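Local atomic coordinates of phosphomethylpyrimidine kinase (Pyrococcus furiosus, PDB entry 2PB9), a protein that probably joins the pyrimidine and thiazole halves of thiamine phosphate through this C-terminal ThiN domain, and phosphorylates hydroxymethylpyrimidine and its phosphate through its kinase section. Residues Y122-E127 against I157-D162; Y9-N14 against F35-P40. All blocks are in the same frame, centred on the assembly; numbering follows the deposited sequence.

Interaction 1 (Y122-E127 against I157-D162); sequences YDRREE and IYHLGD
At the edge of the ThiN domain's mixed sheet, where strands 118-121 and 154-159 run parallel, Tyr122 and His159 meet as the chain leaves the two strands. The backbone pairing persists here: Tyr122 N donates to Tyr158 O at 3.3 Å. Side by side and pointing the same way, the two rings lie nearly parallel (planes 11° apart) but slid, with little overlap; His159 CB sits over the tyrosine face, 3.8 Å from the ring centroid. Both residues place CG between the backbone N and the carbonyl carbon (chi1 67° and 71°), which swings the rings to the same side of the strands. His159 ND1 donates to Leu160 O at 2.9 Å, from above the carbonyl plane, fixing the imidazole's rotation. The extended Arg124 chain then brings its guanidinium face over His159 CE1, the two planes tilted against each other. With an alanine here, the ND1 donor to Leu160 O is gone, and the Tyr122 ring and the Arg124 guanidinium would probably both lose the imidazole they lie against. Beyond the rings, Asp123 and Asp162 both form salt bridges with Arg125 of the second subunit, so these loops at the ends of adjacent parallel strands form part of a subunit interface.

Interaction 2 (Y9-N14 against F35-P40); sequences YEELTN and FVYSLP
Helix 9-14 runs almost antiparallel to strand 35-38, at 164° between their directions, and the axes approach to 8.7 Å, with Leu12 opposite Tyr37 at the closest pair of CA atoms. No hydrogen bond joins the two elements; the contact is made by side chains. Leu12 carries most of it, and its branched end suits the place because the two methyl groups can serve different neighbours. Leu12 CD1 lies over one face of the Phe35 ring, 4.0 Å from the centroid, a CH-pi contact displaced toward the CG side of the ring. Leu12 CD2 reaches the strand backbone, 3.5 Å from Phe35 O, and also touches Tyr37 CB at 3.9 Å. The leucine torsion matters here: with CG opposite the backbone N (chi1 180°), the branch is carried toward the strand although the bond from CA to CB does not point at it. This is helix-on-sheet packing of an alpha/beta domain, in which Phe35 and Tyr37, two residues apart on the strand, present their side chains to the same layer of helices, while Val36 faces the other side, toward helix 77-86. Pro176 of helix 176-185 touches both aromatic residues as well as Glu11, so a second helix shares this face of the sheet. At the margin, Glu11 extends its chain until OE2 stands 3.7 Å from Tyr37 CE2, its carboxylate turned only 9° from the plane of the ring; its long chain lets the charged end lie at the border of the contact while Leu12 is buried. Within the helix, Thr13 OG1 donates to Tyr9 O at 2.6 Å, and the same carbonyl accepts from Thr13 N, tying the threonine hydroxyl back onto its own helix.

In the fold
From the N terminus, helix 5-21 comes first, and interaction 2 closes a loop of 20 residues by bringing strand 35-38 back against it. The chain then lays strands 50-53 and 70-72 to one side of that strand and 94-98 to the other before reaching 118-121. Interaction 1 joins the segment after 118-121, outermost within this chain, to the end of neighbouring strand 154-159, enclosing 29 largely helical residues. Strand 168-173, added afterwards, fills the place between 94-98 and 154-159. The two loops are in series, neither nested nor crossed. Both reach the same mixed sheet, their centres 27 Å apart on opposite sides of the chain's centre.

Interaction 1 (Y122-E127 against I157-D162)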
ATOM      1  N   TYR A 122       9.345  -9.683  -9.690  1.00 30.01           N
ATOM      2  CA  TYR A 122       9.637  -8.263  -9.641  1.00 31.04           C
ATOM      3  C   TYR A 122       8.686  -7.645  -8.634  1.00 31.15           C
ATOM      4  O   TYR A 122       7.573  -8.129  -8.448  1.00 32.01           O
ATOM      5  CB  TYR A 122       9.493  -7.622 -11.026  1.00 30.90           C
ATOM      6  CG  TYR A 122       8.095  -7.564 -11.598  1.00 31.20           C
ATOM      7  CD1 TYR A 122       7.136  -6.717 -11.055  1.00 29.82           C
ATOM      8  CD2 TYR A 122       7.764  -8.281 -12.750  1.00 30.17           C
ATOM      9  CE1 TYR A 122       5.887  -6.571 -11.650  1.00 31.17           C
ATOM     10  CE2 TYR A 122       6.513  -8.136 -13.355  1.00 30.78           C
ATOM     11  CZ  TYR A 122       5.584  -7.276 -12.800  1.00 29.89           C
ATOM     12  OH  TYR A 122       4.371  -7.070 -13.412  1.00 29.46           O
ATOM     13  N   ASP A 123       9.146  -6.597  -7.964  1.00 32.34           N
ATOM     14  CA  ASP A 123       8.343  -5.917  -6.964  1.00 33.47           C
ATOM     15  C   ASP A 123       8.218  -4.462  -7.366  1.00 34.63           C
ATOM     16  O   ASP A 123       9.216  -3.758  -7.482  1.00 35.80           O
ATOM     17  CB  ASP A 123       9.007  -6.048  -5.588  1.00 33.88           C
ATOM     18  CG  ASP A 123       8.222  -5.356  -4.487  1.00 34.40           C
ATOM     19  OD1 ASP A 123       7.008  -5.119  -4.655  1.00 34.18           O
ATOM     20  OD2 ASP A 123       8.823  -5.057  -3.439  1.00 37.28           O
ATOM     21  N   ARG A 124       6.985  -4.025  -7.585  1.00 35.59           N
ATOM     22  CA  ARG A 124       6.709  -2.659  -7.991  1.00 37.13           C
ATOM     23  C   ARG A 124       7.154  -1.638  -6.948  1.00 36.82           C
ATOM     24  O   ARG A 124       7.306  -0.448  -7.257  1.00 36.35           O
ATOM     25  CB  ARG A 124       5.213  -2.505  -8.285  1.00 39.82           C
ATOM     26  CG  ARG A 124       4.773  -3.217  -9.548  1.00 44.33           C
ATOM     27  CD  ARG A 124       3.258  -3.366  -9.656  1.00 50.82           C
ATOM     28  NE  ARG A 124       2.891  -3.924 -10.957  1.00 57.30           N
ATOM     29  CZ  ARG A 124       1.695  -4.417 -11.276  1.00 59.60           C
ATOM     30  NH1 ARG A 124       0.705  -4.436 -10.383  1.00 60.09           N
ATOM     31  NH2 ARG A 124       1.497  -4.900 -12.499  1.00 59.80           N
ATOM     32  N   ARG A 125       7.360  -2.092  -5.715  1.00 35.27           N
ATOM     33  CA  ARG A 125       7.797  -1.183  -4.667  1.00 36.17           C
ATOM     34  C   ARG A 125       9.236  -0.753  -4.917  1.00 36.20           C
ATOM     35  O   ARG A 125       9.681   0.284  -4.425  1.00 34.70           O
ATOM     36  CB  ARG A 125       7.669  -1.837  -3.289  1.00 34.96           C
ATOM     37  CG  ARG A 125       6.311  -1.635  -2.648  1.00 36.19           C
ATOM     38  CD  ARG A 125       6.264  -2.258  -1.265  1.00 37.22           C
ATOM     39  NE  ARG A 125       6.674  -3.653  -1.327  1.00 39.97           N
ATOM     40  CZ  ARG A 125       6.631  -4.509  -0.310  1.00 41.23           C
ATOM     41  NH1 ARG A 125       6.193  -4.125   0.885  1.00 42.22           N
ATOM     42  NH2 ARG A 125       7.024  -5.764  -0.497  1.00 41.56           N
ATOM     43  N   GLU A 126       9.959  -1.546  -5.698  1.00 36.37           N
ATOM     44  CA  GLU A 126      11.350  -1.230  -6.003  1.00 37.80           C
ATOM     45  C   GLU A 126      11.447  -0.529  -7.360  1.00 37.87           C
ATOM     46  O   GLU A 126      12.531  -0.391  -7.935  1.00 38.07           O
ATOM     47  CB  GLU A 126      12.182  -2.516  -5.986  1.00 38.23           C
ATOM     48  CG  GLU A 126      11.919  -3.373  -4.743  1.00 41.27           C
ATOM     49  CD  GLU A 126      12.902  -4.516  -4.573  1.00 41.91           C
ATOM     50  OE1 GLU A 126      14.087  -4.248  -4.290  1.00 42.98           O
ATOM     51  OE2 GLU A 126      12.491  -5.686  -4.717  1.00 43.76           O
ATOM     52  N   GLU A 127      10.301  -0.066  -7.850  1.00 37.37           N
ATOM     53  CA  GLU A 127      10.227   0.610  -9.135  1.00 38.55           C
ATOM     54  C   GLU A 127      10.504   2.113  -9.087  1.00 39.49           C
ATOM     55  O   GLU A 127       9.935   2.851  -8.284  1.00 38.43           O
ATOM     56  CB  GLU A 127       8.860   0.346  -9.773  1.00 38.44           C
ATOM     57  CG  GLU A 127       8.548   1.163 -11.019  1.00 38.28           C
ATOM     58  CD  GLU A 127       7.208   0.777 -11.674  1.00 41.34           C
ATOM     59  OE1 GLU A 127       6.290   0.290 -10.959  1.00 39.91           O
ATOM     60  OE2 GLU A 127       7.060   0.981 -12.908  1.00 40.63           O
ATOM     61  N   ILE A 157       7.293 -15.915 -13.861  1.00 27.49           N
ATOM     62  CA  ILE A 157       7.570 -14.597 -13.328  1.00 26.38           C
ATOM     63  C   ILE A 157       6.282 -14.186 -12.630  1.00 26.62           C
ATOM     64  O   ILE A 157       5.190 -14.339 -13.177  1.00 26.42           O
ATOM     65  CB  ILE A 157       7.924 -13.593 -14.453  1.00 26.39           C
ATOM     66  CG1 ILE A 157       9.217 -14.033 -15.153  1.00 24.71           C
ATOM     67  CG2 ILE A 157       8.082 -12.183 -13.868  1.00 25.17           C
ATOM     68  CD1 ILE A 157       9.644 -13.154 -16.306  1.00 24.63           C
ATOM     69  N   TYR A 158       6.396 -13.704 -11.403  1.00 26.29           N
ATOM     70  CA  TYR A 158       5.206 -13.291 -10.680  1.00 26.87           C
ATOM     71  C   TYR A 158       5.533 -12.014  -9.950  1.00 26.20           C
ATOM     72  O   TYR A 158       6.668 -11.548  -9.990  1.00 27.69           O
ATOM     73  CB  TYR A 158       4.781 -14.374  -9.685  1.00 27.43           C
ATOM     74  CG  TYR A 158       5.716 -14.512  -8.512  1.00 30.28           C
ATOM     75  CD1 TYR A 158       5.499 -13.789  -7.334  1.00 31.76           C
ATOM     76  CD2 TYR A 158       6.853 -15.326  -8.588  1.00 31.26           C
ATOM     77  CE1 TYR A 158       6.386 -13.871  -6.262  1.00 32.15           C
ATOM     78  CE2 TYR A 158       7.749 -15.413  -7.522  1.00 32.73           C
ATOM     79  CZ  TYR A 158       7.507 -14.682  -6.362  1.00 32.55           C
ATOM     80  OH  TYR A 158       8.385 -14.752  -5.302  1.00 33.48           O
ATOM     81  N   HIS A 159       4.531 -11.437  -9.305  1.00 26.83           N
ATOM     82  CA  HIS A 159       4.731 -10.229  -8.530  1.00 27.98           C
ATOM     83  C   HIS A 159       3.579 -10.138  -7.546  1.00 29.18           C
ATOM     84  O   HIS A 159       2.450 -10.514  -7.872  1.00 29.21           O
ATOM     85  CB  HIS A 159       4.753  -8.985  -9.426  1.00 28.96           C
ATOM     86  CG  HIS A 159       3.417  -8.623  -9.997  1.00 30.68           C
ATOM     87  ND1 HIS A 159       2.505  -7.836  -9.326  1.00 33.04           N
ATOM     88  CD2 HIS A 159       2.848  -8.917 -11.190  1.00 29.14           C
ATOM     89  CE1 HIS A 159       1.435  -7.661 -10.080  1.00 33.00           C
ATOM     90  NE2 HIS A 159       1.618  -8.307 -11.218  1.00 30.25           N
ATOM     91  N   LEU A 160       3.872  -9.663  -6.340  1.00 30.01           N
ATOM     92  CA  LEU A 160       2.853  -9.500  -5.307  1.00 30.21           C
ATOM     93  C   LEU A 160       2.015  -8.256  -5.622  1.00 31.02           C
ATOM     94  O   LEU A 160       2.390  -7.443  -6.469  1.00 30.93           O
ATOM     95  CB  LEU A 160       3.510  -9.340  -3.936  1.00 29.98           C
ATOM     96  CG  LEU A 160       4.395 -10.476  -3.438  1.00 28.05           C
ATOM     97  CD1 LEU A 160       4.954 -10.120  -2.075  1.00 27.40           C
ATOM     98  CD2 LEU A 160       3.588 -11.750  -3.366  1.00 26.05           C
ATOM     99  N   GLY A 161       0.896  -8.096  -4.925  1.00 31.16           N
ATOM    100  CA  GLY A 161       0.030  -6.963  -5.193  1.00 32.83           C
ATOM    101  C   GLY A 161       0.564  -5.604  -4.801  1.00 33.20           C
ATOM    102  O   GLY A 161       1.552  -5.496  -4.081  1.00 34.36           O
ATOM    103  N   ASP A 162      -0.099  -4.562  -5.295  1.00 33.90           N
ATOM    104  CA  ASP A 162       0.258  -3.175  -4.997  1.00 34.29           C
ATOM    105  C   ASP A 162      -1.043  -2.399  -4.866  1.00 33.18           C
ATOM    106  O   ASP A 162      -2.105  -2.929  -5.186  1.00 32.22           O
ATOM    107  CB  ASP A 162       1.136  -2.589  -6.103  1.00 35.46           C
ATOM    108  CG  ASP A 162       2.570  -3.105  -6.038  1.00 39.96           C
ATOM    109  OD1 ASP A 162       3.311  -2.758  -5.077  1.00 41.09           O
ATOM    110  OD2 ASP A 162       2.949  -3.872  -6.947  1.00 40.53           O
TER
HETATM  111  O   HOH W   1       4.726  -5.432  -6.454  1.00 31.55           O

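Interaction 2 (Y9-N14 against F35-P40)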
ATOM      1  N   TYR A   9      -3.321 -19.000 -34.715  1.00 35.77           N
ATOM      2  CA  TYR A   9      -4.731 -19.001 -34.336  1.00 35.60           C
ATOM      3  C   TYR A   9      -5.238 -20.402 -33.947  1.00 36.04           C
ATOM      4  O   TYR A   9      -6.060 -20.540 -33.034  1.00 36.13           O
ATOM      5  CB  TYR A   9      -5.574 -18.457 -35.489  1.00 33.56           C
ATOM      6  CG  TYR A   9      -7.063 -18.674 -35.315  1.00 33.82           C
ATOM      7  CD1 TYR A   9      -7.836 -17.819 -34.509  1.00 34.38           C
ATOM      8  CD2 TYR A   9      -7.702 -19.743 -35.943  1.00 30.51           C
ATOM      9  CE1 TYR A   9      -9.208 -18.033 -34.342  1.00 32.05           C
ATOM     10  CE2 TYR A   9      -9.057 -19.963 -35.780  1.00 30.43           C
ATOM     11  CZ  TYR A   9      -9.804 -19.112 -34.986  1.00 31.02           C
ATOM     12  OH  TYR A   9     -11.149 -19.350 -34.842  1.00 31.82           O
ATOM     13  N   GLU A  10      -4.749 -21.430 -34.636  1.00 34.36           N
ATOM     14  CA  GLU A  10      -5.168 -22.800 -34.369  1.00 34.63           C
ATOM     15  C   GLU A  10      -4.606 -23.369 -33.088  1.00 33.69           C
ATOM     16  O   GLU A  10      -5.343 -23.897 -32.260  1.00 31.33           O
ATOM     17  CB  GLU A  10      -4.757 -23.705 -35.521  1.00 37.69           C
ATOM     18  CG  GLU A  10      -5.675 -23.608 -36.700  1.00 42.89           C
ATOM     19  CD  GLU A  10      -7.019 -24.246 -36.414  1.00 46.79           C
ATOM     20  OE1 GLU A  10      -7.072 -25.498 -36.382  1.00 48.31           O
ATOM     21  OE2 GLU A  10      -8.010 -23.497 -36.210  1.00 47.01           O
ATOM     22  N   GLU A  11      -3.290 -23.269 -32.936  1.00 33.41           N
ATOM     23  CA  GLU A  11      -2.620 -23.791 -31.758  1.00 33.46           C
ATOM     24  C   GLU A  11      -3.116 -23.154 -30.461  1.00 32.66           C
ATOM     25  O   GLU A  11      -3.273 -23.838 -29.445  1.00 31.55           O
ATOM     26  CB  GLU A  11      -1.104 -23.618 -31.905  1.00 34.61           C
ATOM     27  CG  GLU A  11      -0.517 -24.526 -32.979  1.00 38.61           C
ATOM     28  CD  GLU A  11       0.984 -24.768 -32.834  1.00 40.61           C
ATOM     29  OE1 GLU A  11       1.474 -25.735 -33.464  1.00 43.37           O
ATOM     30  OE2 GLU A  11       1.673 -24.009 -32.108  1.00 40.07           O
ATOM     31  N   LEU A  12      -3.372 -21.851 -30.497  1.00 30.72           N
ATOM     32  CA  LEU A  12      -3.849 -21.163 -29.315  1.00 30.07           C
ATOM     33  C   LEU A  12      -5.309 -21.532 -29.081  1.00 31.27           C
ATOM     34  O   LEU A  12      -5.704 -21.889 -27.970  1.00 32.50           O
ATOM     35  CB  LEU A  12      -3.686 -19.643 -29.475  1.00 28.18           C
ATOM     36  CG  LEU A  12      -4.157 -18.771 -28.301  1.00 26.62           C
ATOM     37  CD1 LEU A  12      -3.599 -19.323 -27.002  1.00 25.47           C
ATOM     38  CD2 LEU A  12      -3.725 -17.329 -28.507  1.00 24.05           C
ATOM     39  N   THR A  13      -6.108 -21.462 -30.136  1.00 31.17           N
ATOM     40  CA  THR A  13      -7.514 -21.793 -30.015  1.00 30.87           C
ATOM     41  C   THR A  13      -7.693 -23.199 -29.438  1.00 32.00           C
ATOM     42  O   THR A  13      -8.657 -23.458 -28.723  1.00 33.69           O
ATOM     43  CB  THR A  13      -8.232 -21.672 -31.386  1.00 29.99           C
ATOM     44  OG1 THR A  13      -8.326 -20.288 -31.753  1.00 29.50           O
ATOM     45  CG2 THR A  13      -9.623 -22.262 -31.327  1.00 26.88           C
ATOM     46  N   ASN A  14      -6.771 -24.109 -29.734  1.00 33.17           N
ATOM     47  CA  ASN A  14      -6.879 -25.464 -29.200  1.00 34.46           C
ATOM     48  C   ASN A  14      -6.528 -25.454 -27.722  1.00 34.31           C
ATOM     49  O   ASN A  14      -7.272 -25.989 -26.893  1.00 34.71           O
ATOM     50  CB  ASN A  14      -5.932 -26.436 -29.917  1.00 37.70           C
ATOM     51  CG  ASN A  14      -6.341 -26.713 -31.357  1.00 42.24           C
ATOM     52  OD1 ASN A  14      -7.516 -26.960 -31.654  1.00 44.46           O
ATOM     53  ND2 ASN A  14      -5.363 -26.687 -32.261  1.00 44.35           N
ATOM     54  N   PHE A  35      -4.617 -15.908 -22.471  1.00 30.43           N
ATOM     55  CA  PHE A  35      -3.609 -16.831 -22.959  1.00 29.77           C
ATOM     56  C   PHE A  35      -3.200 -16.270 -24.321  1.00 30.14           C
ATOM     57  O   PHE A  35      -4.046 -16.087 -25.206  1.00 29.34           O
ATOM     58  CB  PHE A  35      -4.263 -18.214 -23.076  1.00 28.29           C
ATOM     59  CG  PHE A  35      -3.300 -19.354 -23.219  1.00 29.46           C
ATOM     60  CD1 PHE A  35      -3.771 -20.669 -23.205  1.00 30.07           C
ATOM     61  CD2 PHE A  35      -1.937 -19.133 -23.407  1.00 30.81           C
ATOM     62  CE1 PHE A  35      -2.903 -21.752 -23.381  1.00 29.85           C
ATOM     63  CE2 PHE A  35      -1.056 -20.207 -23.585  1.00 30.22           C
ATOM     64  CZ  PHE A  35      -1.544 -21.519 -23.573  1.00 31.22           C
ATOM     65  N   VAL A  36      -1.915 -15.971 -24.491  1.00 28.84           N
ATOM     66  CA  VAL A  36      -1.469 -15.396 -25.755  1.00 28.68           C
ATOM     67  C   VAL A  36      -0.403 -16.160 -26.510  1.00 29.22           C
ATOM     68  O   VAL A  36       0.305 -17.005 -25.957  1.00 31.23           O
ATOM     69  CB  VAL A  36      -0.946 -13.940 -25.586  1.00 26.88           C
ATOM     70  CG1 VAL A  36      -2.011 -13.081 -24.967  1.00 24.53           C
ATOM     71  CG2 VAL A  36       0.339 -13.922 -24.754  1.00 24.03           C
ATOM     72  N   TYR A  37      -0.312 -15.839 -27.793  1.00 29.16           N
ATOM     73  CA  TYR A  37       0.661 -16.435 -28.689  1.00 29.98           C
ATOM     74  C   TYR A  37       0.995 -15.359 -29.716  1.00 30.47           C
ATOM     75  O   TYR A  37       0.162 -14.969 -30.534  1.00 29.82           O
ATOM     76  CB  TYR A  37       0.077 -17.669 -29.355  1.00 30.60           C
ATOM     77  CG  TYR A  37       1.098 -18.525 -30.069  1.00 31.65           C
ATOM     78  CD1 TYR A  37       2.468 -18.325 -29.880  1.00 30.10           C
ATOM     79  CD2 TYR A  37       0.689 -19.555 -30.923  1.00 32.19           C
ATOM     80  CE1 TYR A  37       3.405 -19.124 -30.523  1.00 31.02           C
ATOM     81  CE2 TYR A  37       1.615 -20.361 -31.566  1.00 32.49           C
ATOM     82  CZ  TYR A  37       2.966 -20.140 -31.363  1.00 31.48           C
ATOM     83  OH  TYR A  37       3.867 -20.950 -31.999  1.00 33.49           O
ATOM     84  N   SER A  38       2.226 -14.876 -29.642  1.00 30.72           N
ATOM     85  CA  SER A  38       2.695 -13.812 -30.506  1.00 31.40           C
ATOM     86  C   SER A  38       3.246 -14.265 -31.847  1.00 32.10           C
ATOM     87  O   SER A  38       3.520 -15.446 -32.061  1.00 31.32           O
ATOM     88  CB  SER A  38       3.775 -13.018 -29.766  1.00 29.57           C
ATOM     89  OG  SER A  38       4.433 -12.124 -30.631  1.00 27.41           O
ATOM     90  N   LEU A  39       3.381 -13.301 -32.756  1.00 33.25           N
ATOM     91  CA  LEU A  39       3.970 -13.560 -34.061  1.00 33.44           C
ATOM     92  C   LEU A  39       5.450 -13.515 -33.742  1.00 34.14           C
ATOM     93  O   LEU A  39       5.863 -12.890 -32.766  1.00 32.96           O
ATOM     94  CB  LEU A  39       3.647 -12.445 -35.064  1.00 31.50           C
ATOM     95  CG  LEU A  39       2.276 -12.397 -35.739  1.00 30.31           C
ATOM     96  CD1 LEU A  39       2.100 -11.057 -36.413  1.00 27.25           C
ATOM     97  CD2 LEU A  39       2.154 -13.531 -36.740  1.00 28.46           C
ATOM     98  N   PRO A  40       6.230 -14.189 -34.563  1.00 36.11           N
ATOM     99  CA  PRO A  40       7.682 -14.201 -34.375  1.00 36.62           C
ATOM    100  C   PRO A  40       8.337 -12.863 -34.743  1.00 37.21           C
ATOM    101  O   PRO A  40       7.734 -12.097 -35.498  1.00 36.94           O
ATOM    102  CB  PRO A  40       8.171 -15.227 -35.404  1.00 36.51           C
ATOM    103  CG  PRO A  40       7.187 -15.146 -36.504  1.00 20.00           C
ATOM    104  CD  PRO A  40       5.887 -14.744 -35.866  1.00 20.00           C
TER